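Local coordinates for protein putative oxidoreductase molybdopterin-binding subunit (Sulfolobus tokodaii, PDB 4ZOH) that binds a pterin cytosine dinucleotide cofactor and is probably the catalytic subunit of an oxidoreductase of the xanthine dehydrogenase and aldehyde oxidase family, at residues 407-412 with 678-683. Residues are numbered along the deposited sequence; the frame is centred on the assembly and turned at random.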
# COMPACT_ATOMS: atom_id res chain seq x y z
N GLY A 407 21.75 -13.86 -45.17
CA GLY A 407 20.50 -14.60 -45.13
C GLY A 407 19.44 -13.60 -45.20
O GLY A 407 19.59 -12.46 -44.70
N VAL A 408 18.37 -13.97 -45.89
CA VAL A 408 17.20 -13.11 -45.92
C VAL A 408 15.96 -13.92 -45.55
O VAL A 408 16.00 -15.16 -45.66
CB VAL A 408 17.05 -12.37 -47.27
CG1 VAL A 408 18.43 -12.16 -47.90
CG2 VAL A 408 16.16 -13.05 -48.27
N SER A 409 14.89 -13.22 -45.14
CA SER A 409 13.58 -13.85 -45.10
C SER A 409 12.55 -12.76 -45.20
O SER A 409 12.78 -11.57 -44.91
CB SER A 409 13.40 -14.78 -43.84
OG SER A 409 13.22 -13.98 -42.69
N SER A 410 11.40 -13.16 -45.68
CA SER A 410 10.33 -12.25 -45.81
C SER A 410 9.17 -12.79 -44.94
O SER A 410 9.04 -14.01 -44.79
CB SER A 410 9.96 -12.24 -47.24
OG SER A 410 9.14 -11.14 -47.38
N TYR A 411 8.39 -11.91 -44.33
CA TYR A 411 7.38 -12.39 -43.43
C TYR A 411 6.12 -11.65 -43.75
O TYR A 411 6.13 -10.54 -44.32
CB TYR A 411 7.82 -12.20 -41.92
CG TYR A 411 7.68 -10.78 -41.46
CD1 TYR A 411 6.48 -10.32 -40.94
CD2 TYR A 411 8.77 -9.83 -41.64
CE1 TYR A 411 6.33 -8.97 -40.57
CE2 TYR A 411 8.64 -8.50 -41.24
CZ TYR A 411 7.44 -8.08 -40.70
OH TYR A 411 7.25 -6.77 -40.34
N ILE A 412 5.01 -12.27 -43.37
CA ILE A 412 3.73 -11.55 -43.25
C ILE A 412 3.13 -12.04 -41.91
O ILE A 412 3.61 -13.04 -41.40
CB ILE A 412 2.84 -11.79 -44.48
CG1 ILE A 412 1.65 -10.84 -44.43
CG2 ILE A 412 2.53 -13.28 -44.71
CD1 ILE A 412 1.14 -10.29 -45.74
N ALA A 678 13.34 -12.65 -37.47
CA ALA A 678 14.79 -12.79 -37.22
C ALA A 678 15.30 -14.20 -37.23
O ALA A 678 16.45 -14.47 -37.70
CB ALA A 678 15.24 -12.04 -35.93
N THR A 679 14.46 -15.13 -36.72
CA THR A 679 14.89 -16.52 -36.62
C THR A 679 15.26 -17.11 -37.98
O THR A 679 16.39 -17.56 -38.17
CB THR A 679 13.83 -17.39 -35.89
OG1 THR A 679 13.61 -16.80 -34.62
CG2 THR A 679 14.34 -18.79 -35.60
N PRO A 680 14.33 -17.17 -38.91
CA PRO A 680 14.80 -17.76 -40.19
C PRO A 680 15.84 -16.82 -40.94
O PRO A 680 16.64 -17.32 -41.73
CB PRO A 680 13.53 -17.74 -41.06
CG PRO A 680 12.71 -16.63 -40.53
CD PRO A 680 12.91 -16.71 -39.00
N THR A 681 15.74 -15.49 -40.76
CA THR A 681 16.80 -14.59 -41.34
C THR A 681 18.17 -15.07 -40.95
O THR A 681 19.04 -15.32 -41.81
CB THR A 681 16.64 -13.12 -40.94
OG1 THR A 681 15.37 -12.69 -41.43
CG2 THR A 681 17.73 -12.21 -41.70
N ILE A 682 18.32 -15.30 -39.65
CA ILE A 682 19.62 -15.67 -39.06
C ILE A 682 20.02 -17.11 -39.44
O ILE A 682 21.20 -17.39 -39.75
CB ILE A 682 19.65 -15.45 -37.51
CG1 ILE A 682 19.58 -13.93 -37.13
CG2 ILE A 682 20.86 -16.17 -36.95
CD1 ILE A 682 20.76 -13.14 -37.64
N ILE A 683 19.05 -18.03 -39.36
CA ILE A 683 19.32 -19.39 -39.78
C ILE A 683 19.70 -19.42 -41.31
O ILE A 683 20.61 -20.13 -41.68
CB ILE A 683 18.17 -20.41 -39.48
CG1 ILE A 683 17.89 -20.50 -37.94
CG2 ILE A 683 18.62 -21.78 -40.06
CD1 ILE A 683 19.08 -21.11 -37.15
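Gly407, Ser409 and Thr681 join edge strand 405-412 of a mixed sheet to helix 673-688, a helix-on-sheet layer within the molybdopterin-binding part of a xanthine dehydrogenase-like fold. The short axes run nearly antiparallel, at 151°, and approach to 6.1 Å. At Gly407 the methyl CG2 of Thr681 rests on the peptide, 3.5 Å from Gly407 O. A beta-carbon on this glycine would be driven into Thr681 O at 2.5 Å, and its absence allows the helix backbone to come this near the strand. Val408 CA lies 4.8 Å from Thr681 CA. Val408 points its CB away from the helix, and its side chain touches Leu572 of strand 568-577, while its carbonyl oxygen accepts a hydrogen bond from Asn684 further along the helix. Ser409 points at the helix. With chi1 at 74°, its OG sits between the backbone N and the carbonyl carbon and reaches Thr681 OG1 at 2.8 Å. Thr681 OG1 is itself hydrogen-bonded to Ala677 O one turn earlier, and Ser409 OG makes a weak bond to the same carbonyl, which brings two buried hydroxyls round one helix oxygen. A valine in place of Thr681 would probably leave Ser409 OG facing a methyl group and Ala677 O with just the weak one of these two hydroxyl contacts. Glu344 of helix 336-353 touches the side chains of both Ser409 and Pro680. The ring of Pro680 lies against the Ser409 side chain, with Pro680 CG 3.5 Å from Ser409 OG.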